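Local coordinates for protein geranyl diphosphate synthase small subunit (Antirrhinum majus, PDB 3QKC) that probably serves as the small, non-catalytic partner in a heteromeric geranyl diphosphate synthase, the enzyme that joins dimethylallyl and isopentenyl diphosphates into the C10 precursor of monoterpenes, at residues S19-A24 with L120-R125; A72-M77 with I142-V147; V54-L59 with E203-F208; Q7-T12 with G62-A67; E170-V175 with S224-R229. All blocks are in the same frame, centred on the assembly; numbering follows the deposited sequence.

Contact 1: S19-A24 with L120-R125; sequences SYLKKA and LELMAR
Leu122 reaches toward helix 5-24 and divides its two methyls among three residues there. With CG beside the backbone N and opposite the carbonyl carbon (chi1 -60°), the isobutyl fork is aimed across the gap. Leu122 CD2 lies 3.8 Å from Ala24 CB. Leu122 CD1 lies 4.2 Å from CE1 of Tyr20, whose ring it meets obliquely, and 4.3 Å from Leu21 CD2. Tyr20 and Leu122 run past each other in opposite directions, the phenol pointing on toward the backbone of helix 105-126. There a water donates to Leu122 O (2.9 Å) and makes a weak hydrogen bond with Tyr20 OH. The helices pass almost at right angles (97°) with axes 12.4 Å apart, so one leucine spans most of the gap. Arg125 NE donates to Glu121 OE2 at 3.0 Å, one turn back on the same helix, in a salt bridge that lies in the guanidinium plane and uses the anti lone pair. Beyond, Leu120 packs on Leu120 of the second subunit. Between the two segments the direct chemistry is therefore dispersion alone, and a water, weakly held on the tyrosine side, supplies the polar link.

Contact 2: A72-M77 with I142-V147; sequences AAVHLM and IELTRV
Leu144 is the main bridge from helix 134-148 to helix 68-85, meeting Ala73 and Val74. At its root, CB lies against Leu120 of helix 105-126. CG follows on the side of the backbone N and heads for the neighbouring helix. There the chain forks with chi2 at 136°, away from a relaxed staggered value. CD1 turns aside to Met123, while Leu144 CD2 settles over Ala73 and Val74, 3.7 Å from Ala73 CB and 3.8 Å from Val74 CG2. Val74 and Leu144 cross at about a right angle, and the contact is methyl to methyl. A turn further on, a second pair carries the contact: Val147 CG1, set between the backbone N and the carbonyl carbon, comes to 4.1 Å from CG of Met77, whose chain is bent at both later torsions. The two helices run nearly parallel (14°) with axes 10.6 Å apart, and pairs one turn apart join them. All five touching side chains are buried. Elsewhere on helix 134-148, Glu143 forms a salt bridge with Arg206, while Thr145, pointing away from helix 68-85, packs on Glu121 of the second subunit. Such close packing of long helices, with helix 105-126 filling in beside them, is characteristic of the all-alpha core of the isoprenyl diphosphate synthase fold.

Contact 3: V54-L59 with E203-F208; sequences VAACEL and EKLRRF
A small, buried, wholly apolar helix-to-helix contact joins Leu205 of helix 199-219 to Ala56 and Leu59 at the C-terminal end of helix 48-59. One methyl does the work: Leu205 CD2 lies 3.8 Å from Leu59 CD2 and, less closely, 4.3 Å from Ala56 CB. The nearest alpha carbons, those of Ala56 and Leu205, are 7.4 Å apart, a spacing that the short alanine side chain allows. The two leucines reach the meeting point by different routes. In Leu59, CG stands opposite the backbone N (chi1 178°), whereas in Leu205 it lies beside the N and opposite the carbonyl carbon, and the chains meet at a slant with methyl against methyl. Other elements complete the surroundings: Leu59 also packs on Ile249 of helix 248-255, and Leu205 on Ala192 of helix 169-195 and on Phe244. Two charged residues of these segments look elsewhere, Arg207 to Glu240 and Glu58 to Arg64, both in salt bridges. No hydrogen bond or ion pair passes between the two segments, which implies that the direct contact rests on apolar burial and shape, while charges on other faces of helix 199-219 tie it to its neighbours.

Contact 4: Q7-T12 with G62-A67; sequences QTYRAT and GDRSDA
Thr12 and Arg64 are the nearest backbone points, yet their CA atoms stand 11.1 Å apart, and the long arginine side chain fills the interval between helix 5-24 and the loop that follows helix 48-59. That loop is shaped by an Asx turn: Asp63 OD2 accepts from Ser65 N at 3.0 Å, met from above the carboxylate plane, and also from Ser65 OG at 2.7 Å on its anti lone pair. From the middle of this turn, Arg64 leaves the backbone with CG between N and the carbonyl carbon (chi1 68°), then bends again at chi3, which brings the guanidinium edge-on to the helix. Arg64 NH2 comes to 3.7 Å from Tyr9 CE1 with the two planes 69° apart, so this is no stack of flat groups. Arg64 NH1 lies 4.1 Å from Thr12 CG2, that side chain crossing the arginine at about a right angle. The charge itself is answered outside the segments: Asp16 takes NH1 in a salt bridge and Glu58 takes NE. The other oxygen of Glu58 is hydrogen-bonded to Tyr9 OH, so one carboxylate probably holds ring and guanidinium in place. On the helix, Thr12 OG1 bonds Thr8 O at 2.7 Å, coming from the opposite face of that carbonyl to Thr12 N.

Contact 5: E170-V175 with S224-R229; sequences ELIEYV and SGFEGR
Glu173 and Arg229 pair by a salt bridge across the gap between helix 169-195 and the start of helix 227-241, which is entered through a type I beta turn from Ser224 to Glu227. A single carboxylate oxygen does the accepting. Arg229 NE points at Glu173 OE2 almost straight (171°), at a modelled 2.5 Å; so short a length is doubtful, though the pairing is clear. Arg229 NH2 adds a weak bond to Glu173 OE2 at 3.2 Å, strongly bent at 126°. Thus OE2 sits at the guanidinium edge near its plane, but the carboxylate is turned well out of that plane and the pair is no flat two-oxygen fork. Glu173 gets there with an extended chain, CG opposite its backbone N. The third nitrogen, NH1, forms a salt bridge with Glu232 one turn further along, so every guanidinium nitrogen has an acidic partner. Beside the salt bridge is an apolar pair: Phe226, the third residue of the turn, crosses Ile172 at about a right angle, its CZ 3.6 Å from Ile172 CG2 and 4.0 Å from Ile172 CB.

Contacts 2 and 3 are the buried ones, purely apolar, and the salt bridge Glu143-Arg206 joins them. Contacts 1, 4 and 5 are only partly buried, and there polar groups appear: a weakly held water in contact 1, an arginine with acidic partners in 4 and 5. Helix 5-24 serves both contact 1 and contact 4, whose centres are about 16 Å apart, and Leu21 packs from contact 1 onto helix 68-85 of contact 2. Contacts 3 and 4 meet through Glu58 and Tyr9. Contacts 1 and 2 also touch the second subunit, whereas contact 5 lies on the opposite side of the chain's centre from contact 1, about 35 Å away between centres.

Contact 1: S19-A24 with L120-R125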
# COMPACT_ATOMS: atom_id res chain seq x y z
N SER A 19 -21.20 -0.30 5.33
CA SER A 19 -22.01 -0.40 4.12
C SER A 19 -21.23 0.05 2.89
O SER A 19 -21.41 -0.49 1.79
CB SER A 19 -23.30 0.43 4.24
OG SER A 19 -24.26 -0.26 5.04
N TYR A 20 -20.37 1.04 3.07
CA TYR A 20 -19.52 1.52 2.00
C TYR A 20 -18.51 0.44 1.57
O TYR A 20 -18.29 0.22 0.38
CB TYR A 20 -18.80 2.80 2.42
CG TYR A 20 -17.90 3.30 1.33
CD1 TYR A 20 -16.55 2.97 1.31
CD2 TYR A 20 -18.41 4.08 0.29
CE1 TYR A 20 -15.72 3.41 0.30
CE2 TYR A 20 -17.58 4.53 -0.72
CZ TYR A 20 -16.24 4.19 -0.70
OH TYR A 20 -15.41 4.63 -1.70
N LEU A 21 -17.91 -0.22 2.55
CA LEU A 21 -16.96 -1.28 2.28
C LEU A 21 -17.63 -2.50 1.64
O LEU A 21 -17.04 -3.19 0.82
CB LEU A 21 -16.22 -1.68 3.56
CG LEU A 21 -15.10 -0.72 3.97
CD1 LEU A 21 -14.78 -0.86 5.45
CD2 LEU A 21 -13.86 -0.94 3.14
N LYS A 22 -18.88 -2.77 2.03
CA LYS A 22 -19.58 -3.95 1.52
C LYS A 22 -19.91 -3.84 0.03
O LYS A 22 -19.95 -4.84 -0.68
CB LYS A 22 -20.81 -4.28 2.36
CG LYS A 22 -20.49 -5.31 3.45
CD LYS A 22 -21.48 -5.28 4.60
CE LYS A 22 -21.65 -6.67 5.21
NZ LYS A 22 -20.39 -7.20 5.81
N LYS A 23 -20.11 -2.62 -0.42
CA LYS A 23 -20.24 -2.31 -1.83
C LYS A 23 -18.94 -2.54 -2.62
O LYS A 23 -19.01 -2.82 -3.81
CB LYS A 23 -20.74 -0.87 -1.98
CG LYS A 23 -22.21 -0.71 -1.55
CD LYS A 23 -22.60 0.74 -1.28
CE LYS A 23 -24.10 0.86 -1.05
NZ LYS A 23 -24.64 2.14 -1.59
N ALA A 24 -17.78 -2.47 -1.96
CA ALA A 24 -16.49 -2.58 -2.65
C ALA A 24 -15.83 -3.96 -2.62
O ALA A 24 -15.02 -4.28 -3.50
CB ALA A 24 -15.54 -1.52 -2.13
N LEU A 120 -6.08 2.39 -0.51
CA LEU A 120 -5.54 3.54 -1.27
C LEU A 120 -6.13 3.67 -2.66
O LEU A 120 -6.25 4.78 -3.18
CB LEU A 120 -4.02 3.50 -1.36
CG LEU A 120 -3.29 3.37 -0.01
CD1 LEU A 120 -1.86 2.93 -0.25
CD2 LEU A 120 -3.35 4.68 0.73
N GLU A 121 -6.47 2.54 -3.26
CA GLU A 121 -7.18 2.51 -4.55
C GLU A 121 -8.60 3.07 -4.41
O GLU A 121 -9.02 3.88 -5.24
CB GLU A 121 -7.23 1.09 -5.12
CG GLU A 121 -7.84 1.02 -6.52
CD GLU A 121 -8.03 -0.40 -7.05
OE1 GLU A 121 -7.43 -1.36 -6.50
OE2 GLU A 121 -8.79 -0.57 -8.02
N LEU A 122 -9.35 2.66 -3.38
CA LEU A 122 -10.70 3.24 -3.16
C LEU A 122 -10.61 4.76 -3.00
O LEU A 122 -11.33 5.51 -3.64
CB LEU A 122 -11.39 2.64 -1.92
CG LEU A 122 -11.71 1.15 -1.77
CD1 LEU A 122 -12.47 0.92 -0.47
CD2 LEU A 122 -12.51 0.63 -2.95
N MET A 123 -9.69 5.20 -2.15
CA MET A 123 -9.44 6.61 -1.91
C MET A 123 -9.05 7.34 -3.20
O MET A 123 -9.58 8.42 -3.49
CB MET A 123 -8.37 6.79 -0.81
CG MET A 123 -8.01 8.22 -0.45
SD MET A 123 -9.16 9.09 0.64
CE MET A 123 -10.35 9.73 -0.52
N ALA A 124 -8.13 6.75 -3.97
CA ALA A 124 -7.71 7.30 -5.26
C ALA A 124 -8.83 7.36 -6.30
O ALA A 124 -8.86 8.28 -7.12
CB ALA A 124 -6.51 6.53 -5.82
N ARG A 125 -9.74 6.39 -6.27
CA ARG A 125 -10.81 6.28 -7.28
C ARG A 125 -12.10 7.01 -6.89
O ARG A 125 -13.06 7.02 -7.67
CB ARG A 125 -11.15 4.81 -7.55
CG ARG A 125 -10.17 4.04 -8.43
CD ARG A 125 -10.89 2.78 -8.93
NE ARG A 125 -10.03 1.72 -9.46
CZ ARG A 125 -9.70 1.59 -10.74
NH1 ARG A 125 -8.94 0.57 -11.13
NH2 ARG A 125 -10.10 2.48 -11.64
O HOH W 1 -13.73 4.40 -4.75

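Contact 2: A72-M77 with I142-V147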
# COMPACT_ATOMS: atom_id res chain seq x y z
N ALA A 72 -12.92 4.42 5.30
CA ALA A 72 -12.86 3.01 4.93
C ALA A 72 -11.42 2.56 4.72
O ALA A 72 -11.04 1.45 5.12
CB ALA A 72 -13.69 2.77 3.67
N ALA A 73 -10.62 3.41 4.07
CA ALA A 73 -9.20 3.13 3.90
C ALA A 73 -8.51 3.03 5.27
O ALA A 73 -7.68 2.14 5.49
CB ALA A 73 -8.54 4.19 3.01
N VAL A 74 -8.90 3.90 6.20
CA VAL A 74 -8.31 3.88 7.55
C VAL A 74 -8.60 2.53 8.20
O VAL A 74 -7.70 1.89 8.77
CB VAL A 74 -8.82 5.05 8.42
CG1 VAL A 74 -8.46 4.84 9.89
CG2 VAL A 74 -8.27 6.38 7.90
N HIS A 75 -9.86 2.09 8.10
CA HIS A 75 -10.28 0.82 8.64
C HIS A 75 -9.46 -0.30 8.04
O HIS A 75 -8.98 -1.15 8.76
CB HIS A 75 -11.78 0.56 8.40
CG HIS A 75 -12.22 -0.82 8.77
ND1 HIS A 75 -12.35 -1.25 10.07
CD2 HIS A 75 -12.55 -1.89 8.00
CE1 HIS A 75 -12.74 -2.51 10.09
NE2 HIS A 75 -12.87 -2.92 8.84
N LEU A 76 -9.27 -0.27 6.73
CA LEU A 76 -8.47 -1.29 6.02
C LEU A 76 -6.99 -1.31 6.40
O LEU A 76 -6.40 -2.40 6.54
CB LEU A 76 -8.64 -1.15 4.49
CG LEU A 76 -10.05 -1.55 3.95
CD1 LEU A 76 -10.29 -0.93 2.58
CD2 LEU A 76 -10.25 -3.07 3.87
N MET A 77 -6.38 -0.14 6.60
CA MET A 77 -4.97 -0.13 7.04
C MET A 77 -4.90 -0.88 8.34
O MET A 77 -4.00 -1.71 8.54
CB MET A 77 -4.39 1.28 7.22
CG MET A 77 -4.25 2.12 5.96
SD MET A 77 -3.36 1.38 4.58
CE MET A 77 -4.81 0.88 3.61
N ILE A 142 -1.32 10.74 0.76
CA ILE A 142 -0.08 10.98 1.48
C ILE A 142 -0.25 10.65 2.96
O ILE A 142 0.60 9.95 3.53
CB ILE A 142 0.41 12.42 1.29
CG1 ILE A 142 0.91 12.61 -0.14
CG2 ILE A 142 1.53 12.71 2.27
CD1 ILE A 142 0.74 14.03 -0.67
N GLU A 143 -1.36 11.11 3.54
CA GLU A 143 -1.66 10.84 4.96
C GLU A 143 -1.78 9.36 5.27
O GLU A 143 -1.25 8.89 6.27
CB GLU A 143 -2.96 11.53 5.40
CG GLU A 143 -2.82 13.00 5.72
CD GLU A 143 -1.79 13.28 6.78
OE1 GLU A 143 -1.83 12.68 7.87
OE2 GLU A 143 -0.93 14.13 6.53
N LEU A 144 -2.52 8.64 4.43
CA LEU A 144 -2.73 7.21 4.61
C LEU A 144 -1.46 6.39 4.38
O LEU A 144 -1.25 5.40 5.05
CB LEU A 144 -3.86 6.70 3.70
CG LEU A 144 -5.25 7.23 4.07
CD1 LEU A 144 -6.04 7.69 2.83
CD2 LEU A 144 -6.02 6.21 4.88
N THR A 145 -0.62 6.79 3.42
CA THR A 145 0.65 6.10 3.20
C THR A 145 1.59 6.29 4.39
O THR A 145 2.40 5.41 4.71
CB THR A 145 1.37 6.57 1.92
OG1 THR A 145 1.64 7.98 2.00
CG2 THR A 145 0.55 6.26 0.66
N ARG A 146 1.44 7.43 5.05
CA ARG A 146 2.26 7.80 6.20
C ARG A 146 1.91 6.94 7.42
O ARG A 146 2.77 6.58 8.21
CB ARG A 146 2.05 9.29 6.51
CG ARG A 146 3.07 9.90 7.46
CD ARG A 146 2.83 11.41 7.74
NE ARG A 146 1.65 11.71 8.57
CZ ARG A 146 1.55 11.46 9.88
NH1 ARG A 146 2.54 10.86 10.53
NH2 ARG A 146 0.44 11.79 10.55
N VAL A 147 0.63 6.59 7.55
CA VAL A 147 0.17 5.82 8.70
C VAL A 147 0.60 4.35 8.66
O VAL A 147 0.89 3.74 9.68
CB VAL A 147 -1.36 5.95 8.90
CG1 VAL A 147 -2.13 5.12 7.88
CG2 VAL A 147 -1.74 5.53 10.31

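Contact 3: V54-L59 with E203-F208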
# COMPACT_ATOMS: atom_id res chain seq x y z
N VAL A 54 -14.53 10.55 9.68
CA VAL A 54 -15.81 11.13 9.26
C VAL A 54 -16.19 12.36 10.10
O VAL A 54 -16.61 13.40 9.55
CB VAL A 54 -16.94 10.09 9.25
CG1 VAL A 54 -18.28 10.75 8.91
CG2 VAL A 54 -16.64 8.97 8.24
N ALA A 55 -16.02 12.23 11.42
CA ALA A 55 -16.43 13.28 12.35
C ALA A 55 -15.59 14.54 12.20
O ALA A 55 -16.10 15.66 12.36
CB ALA A 55 -16.37 12.78 13.77
N ALA A 56 -14.31 14.35 11.88
CA ALA A 56 -13.40 15.47 11.65
C ALA A 56 -13.82 16.25 10.40
O ALA A 56 -13.81 17.48 10.40
CB ALA A 56 -11.94 14.99 11.53
N CYS A 57 -14.22 15.51 9.37
CA CYS A 57 -14.71 16.08 8.12
C CYS A 57 -15.98 16.90 8.31
O CYS A 57 -16.11 17.99 7.76
CB CYS A 57 -14.95 14.97 7.08
SG CYS A 57 -15.40 15.59 5.46
N GLU A 58 -16.91 16.36 9.09
CA GLU A 58 -18.16 17.05 9.41
C GLU A 58 -17.93 18.29 10.29
O GLU A 58 -18.48 19.37 10.01
CB GLU A 58 -19.17 16.09 10.05
CG GLU A 58 -19.74 15.08 9.06
CD GLU A 58 -20.76 14.13 9.68
OE1 GLU A 58 -21.53 13.52 8.91
OE2 GLU A 58 -20.78 13.98 10.92
N LEU A 59 -17.11 18.13 11.32
CA LEU A 59 -16.64 19.24 12.15
C LEU A 59 -16.30 20.51 11.35
O LEU A 59 -16.60 21.61 11.79
CB LEU A 59 -15.43 18.82 12.99
CG LEU A 59 -14.77 19.88 13.89
CD1 LEU A 59 -15.76 20.45 14.90
CD2 LEU A 59 -13.56 19.31 14.60
N GLU A 203 -3.20 20.50 10.82
CA GLU A 203 -2.18 20.22 11.84
C GLU A 203 -2.82 20.01 13.22
O GLU A 203 -2.44 19.10 13.96
CB GLU A 203 -1.14 21.37 11.88
CG GLU A 203 -0.27 21.49 10.61
CD GLU A 203 0.34 22.88 10.38
OE1 GLU A 203 0.59 23.63 11.36
OE2 GLU A 203 0.59 23.24 9.21
N LYS A 204 -3.80 20.85 13.56
CA LYS A 204 -4.45 20.79 14.86
C LYS A 204 -5.27 19.50 15.05
O LYS A 204 -5.15 18.84 16.09
CB LYS A 204 -5.30 22.03 15.11
CG LYS A 204 -4.48 23.28 15.48
CD LYS A 204 -5.34 24.38 16.08
CE LYS A 204 -4.50 25.43 16.79
NZ LYS A 204 -4.15 25.05 18.20
N LEU A 205 -6.07 19.14 14.05
CA LEU A 205 -6.84 17.90 14.10
C LEU A 205 -5.93 16.70 14.04
O LEU A 205 -6.23 15.66 14.64
CB LEU A 205 -7.91 17.85 13.01
CG LEU A 205 -9.19 18.57 13.46
CD1 LEU A 205 -9.95 19.16 12.28
CD2 LEU A 205 -10.10 17.66 14.33
N ARG A 206 -4.80 16.85 13.34
CA ARG A 206 -3.80 15.80 13.30
C ARG A 206 -3.26 15.53 14.70
O ARG A 206 -3.19 14.38 15.13
CB ARG A 206 -2.65 16.13 12.33
CG ARG A 206 -1.83 14.89 11.95
CD ARG A 206 -0.56 15.27 11.20
NE ARG A 206 -0.75 15.33 9.75
CZ ARG A 206 -0.90 16.47 9.07
NH1 ARG A 206 -1.05 16.43 7.75
NH2 ARG A 206 -0.89 17.64 9.69
N ARG A 207 -2.88 16.61 15.39
CA ARG A 207 -2.41 16.50 16.77
C ARG A 207 -3.51 15.94 17.65
O ARG A 207 -3.26 15.06 18.47
CB ARG A 207 -1.90 17.85 17.30
CG ARG A 207 -0.61 18.32 16.63
CD ARG A 207 0.14 19.39 17.44
NE ARG A 207 -0.60 20.65 17.57
CZ ARG A 207 -0.76 21.54 16.59
NH1 ARG A 207 -0.26 21.33 15.38
NH2 ARG A 207 -1.45 22.65 16.82
N PHE A 208 -4.74 16.43 17.45
CA PHE A 208 -5.88 15.86 18.17
C PHE A 208 -5.92 14.34 18.05
O PHE A 208 -5.98 13.65 19.06
CB PHE A 208 -7.22 16.43 17.72
CG PHE A 208 -8.39 15.81 18.44
CD1 PHE A 208 -8.75 16.25 19.71
CD2 PHE A 208 -9.09 14.74 17.87
CE1 PHE A 208 -9.82 15.65 20.40
CE2 PHE A 208 -10.16 14.14 18.56
CZ PHE A 208 -10.52 14.60 19.82

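Contact 4: Q7-T12 with G62-A67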
# COMPACT_ATOMS: atom_id res chain seq x y z
N GLN A 7 -23.44 7.88 21.17
CA GLN A 7 -23.35 6.48 20.72
C GLN A 7 -24.04 6.26 19.37
O GLN A 7 -23.47 5.64 18.49
CB GLN A 7 -23.96 5.52 21.77
CG GLN A 7 -23.15 5.42 23.07
CD GLN A 7 -23.85 4.64 24.17
OE1 GLN A 7 -25.08 4.54 24.20
NE2 GLN A 7 -23.07 4.08 25.10
N THR A 8 -25.27 6.75 19.25
CA THR A 8 -26.01 6.72 18.00
C THR A 8 -25.17 7.34 16.88
O THR A 8 -25.09 6.79 15.79
CB THR A 8 -27.37 7.47 18.12
OG1 THR A 8 -28.26 6.71 18.96
CG2 THR A 8 -28.02 7.68 16.74
N TYR A 9 -24.53 8.46 17.18
CA TYR A 9 -23.69 9.15 16.20
C TYR A 9 -22.48 8.31 15.78
O TYR A 9 -22.19 8.20 14.59
CB TYR A 9 -23.28 10.54 16.71
CG TYR A 9 -22.41 11.33 15.75
CD1 TYR A 9 -22.94 11.86 14.58
CD2 TYR A 9 -21.06 11.54 16.02
CE1 TYR A 9 -22.15 12.58 13.69
CE2 TYR A 9 -20.25 12.27 15.14
CZ TYR A 9 -20.80 12.79 13.98
OH TYR A 9 -20.01 13.49 13.11
N ARG A 10 -21.80 7.69 16.75
CA ARG A 10 -20.66 6.84 16.42
C ARG A 10 -21.12 5.63 15.61
O ARG A 10 -20.55 5.34 14.56
CB ARG A 10 -19.89 6.39 17.66
CG ARG A 10 -18.55 5.70 17.30
CD ARG A 10 -17.87 5.03 18.48
NE ARG A 10 -16.84 4.08 18.02
CZ ARG A 10 -15.75 3.73 18.70
NH1 ARG A 10 -15.50 4.26 19.90
NH2 ARG A 10 -14.89 2.86 18.18
N ALA A 11 -22.16 4.95 16.10
CA ALA A 11 -22.67 3.74 15.45
C ALA A 11 -23.18 3.98 14.02
O ALA A 11 -22.95 3.15 13.14
CB ALA A 11 -23.76 3.09 16.30
N THR A 12 -23.88 5.08 13.79
CA THR A 12 -24.34 5.42 12.44
C THR A 12 -23.16 5.61 11.47
O THR A 12 -23.15 5.06 10.36
CB THR A 12 -25.27 6.64 12.44
OG1 THR A 12 -26.28 6.46 13.44
CG2 THR A 12 -25.95 6.82 11.08
N GLY A 62 -17.66 19.42 5.91
CA GLY A 62 -17.81 18.44 4.84
C GLY A 62 -19.10 17.63 4.97
O GLY A 62 -19.71 17.58 6.05
N ASP A 63 -19.53 17.01 3.87
CA ASP A 63 -20.55 15.96 3.96
C ASP A 63 -19.82 14.66 4.27
O ASP A 63 -18.61 14.55 4.03
CB ASP A 63 -21.35 15.81 2.65
CG ASP A 63 -22.42 14.70 2.74
OD1 ASP A 63 -23.36 14.82 3.56
OD2 ASP A 63 -22.33 13.70 1.98
N ARG A 64 -20.53 13.67 4.79
CA ARG A 64 -19.86 12.42 5.11
C ARG A 64 -19.50 11.58 3.88
O ARG A 64 -18.61 10.73 3.96
CB ARG A 64 -20.64 11.62 6.15
CG ARG A 64 -21.96 11.07 5.69
CD ARG A 64 -22.49 10.17 6.80
NE ARG A 64 -22.43 10.88 8.08
CZ ARG A 64 -22.67 10.33 9.26
NH1 ARG A 64 -22.96 9.04 9.36
NH2 ARG A 64 -22.60 11.09 10.36
N SER A 65 -20.16 11.82 2.75
CA SER A 65 -19.80 11.13 1.51
C SER A 65 -18.41 11.55 1.03
O SER A 65 -17.75 10.80 0.31
CB SER A 65 -20.84 11.35 0.41
OG SER A 65 -20.86 12.70 -0.02
N ASP A 66 -17.97 12.74 1.46
CA ASP A 66 -16.65 13.29 1.14
C ASP A 66 -15.49 12.54 1.82
O ASP A 66 -14.36 12.57 1.33
CB ASP A 66 -16.57 14.77 1.52
CG ASP A 66 -17.28 15.69 0.54
OD1 ASP A 66 -17.64 16.82 0.96
OD2 ASP A 66 -17.47 15.30 -0.64
N ALA A 67 -15.79 11.89 2.96
CA ALA A 67 -14.76 11.24 3.78
C ALA A 67 -14.95 9.72 3.89
O ALA A 67 -14.15 9.04 4.55
CB ALA A 67 -14.74 11.86 5.19

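Contact 5: E170-V175 with S224-R229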
# COMPACT_ATOMS: atom_id res chain seq x y z
N GLU A 170 7.82 3.99 28.65
CA GLU A 170 8.04 4.95 27.56
C GLU A 170 8.06 4.26 26.20
O GLU A 170 7.59 4.83 25.21
CB GLU A 170 9.35 5.72 27.75
CG GLU A 170 9.30 6.80 28.83
CD GLU A 170 9.81 6.33 30.19
OE1 GLU A 170 10.19 5.15 30.33
OE2 GLU A 170 9.85 7.17 31.12
N LEU A 171 8.61 3.05 26.16
CA LEU A 171 8.64 2.22 24.97
C LEU A 171 7.23 1.75 24.62
O LEU A 171 6.89 1.68 23.45
CB LEU A 171 9.57 1.01 25.16
CG LEU A 171 9.47 -0.18 24.20
CD1 LEU A 171 9.83 0.21 22.78
CD2 LEU A 171 10.32 -1.38 24.65
N ILE A 172 6.44 1.42 25.65
CA ILE A 172 5.04 1.02 25.46
C ILE A 172 4.22 2.19 24.92
O ILE A 172 3.52 2.04 23.90
CB ILE A 172 4.42 0.45 26.75
CG1 ILE A 172 5.02 -0.92 27.07
CG2 ILE A 172 2.89 0.33 26.61
CD1 ILE A 172 4.75 -1.41 28.48
N GLU A 173 4.32 3.34 25.58
CA GLU A 173 3.67 4.56 25.09
C GLU A 173 4.07 4.86 23.65
O GLU A 173 3.20 5.15 22.83
CB GLU A 173 3.98 5.77 25.98
CG GLU A 173 3.17 7.01 25.59
CD GLU A 173 3.33 8.18 26.55
OE1 GLU A 173 3.97 8.02 27.62
OE2 GLU A 173 2.81 9.27 26.23
N TYR A 174 5.37 4.79 23.34
CA TYR A 174 5.86 5.06 21.99
C TYR A 174 5.19 4.17 20.95
O TYR A 174 4.83 4.64 19.87
CB TYR A 174 7.38 4.90 21.89
CG TYR A 174 7.93 5.22 20.51
CD1 TYR A 174 7.89 6.53 20.01
CD2 TYR A 174 8.48 4.23 19.69
CE1 TYR A 174 8.37 6.84 18.75
CE2 TYR A 174 8.98 4.54 18.42
CZ TYR A 174 8.91 5.86 17.96
OH TYR A 174 9.41 6.19 16.71
N VAL A 175 5.04 2.89 21.28
CA VAL A 175 4.37 1.94 20.41
C VAL A 175 2.90 2.34 20.19
O VAL A 175 2.41 2.27 19.06
CB VAL A 175 4.54 0.49 20.94
CG1 VAL A 175 3.53 -0.46 20.29
CG2 VAL A 175 5.98 -0.00 20.71
N SER A 224 -2.53 0.07 33.69
CA SER A 224 -2.75 1.09 34.72
C SER A 224 -1.56 1.99 35.09
O SER A 224 -1.75 3.04 35.70
CB SER A 224 -3.39 0.48 35.99
OG SER A 224 -4.81 0.41 35.88
N GLY A 225 -0.34 1.59 34.74
CA GLY A 225 0.84 2.43 34.99
C GLY A 225 0.77 3.79 34.30
O GLY A 225 1.70 4.59 34.39
N PHE A 226 -0.37 4.06 33.66
CA PHE A 226 -0.53 5.15 32.71
C PHE A 226 -1.55 6.24 33.06
O PHE A 226 -1.63 7.24 32.34
CB PHE A 226 -0.86 4.58 31.33
CG PHE A 226 0.24 3.76 30.72
CD1 PHE A 226 0.08 2.38 30.55
CD2 PHE A 226 1.43 4.35 30.31
CE1 PHE A 226 1.10 1.61 29.99
CE2 PHE A 226 2.44 3.60 29.75
CZ PHE A 226 2.28 2.22 29.59
N GLU A 227 -2.33 6.05 34.12
CA GLU A 227 -3.43 6.98 34.46
C GLU A 227 -3.07 8.46 34.32
O GLU A 227 -3.84 9.24 33.74
CB GLU A 227 -4.01 6.70 35.85
CG GLU A 227 -5.26 5.82 35.84
CD GLU A 227 -6.30 6.22 36.89
OE1 GLU A 227 -5.93 6.41 38.07
OE2 GLU A 227 -7.49 6.33 36.53
N GLY A 228 -1.90 8.84 34.84
CA GLY A 228 -1.42 10.23 34.78
C GLY A 228 -1.12 10.71 33.37
O GLY A 228 -1.44 11.85 33.01
N ARG A 229 -0.50 9.84 32.57
CA ARG A 229 -0.22 10.15 31.17
C ARG A 229 -1.52 10.29 30.37
O ARG A 229 -1.64 11.18 29.52
CB ARG A 229 0.68 9.07 30.55
CG ARG A 229 1.73 9.57 29.55
CD ARG A 229 1.40 10.92 28.94
NE ARG A 229 2.15 11.17 27.71
CZ ARG A 229 2.45 12.37 27.24
NH1 ARG A 229 2.07 13.47 27.89
NH2 ARG A 229 3.13 12.48 26.11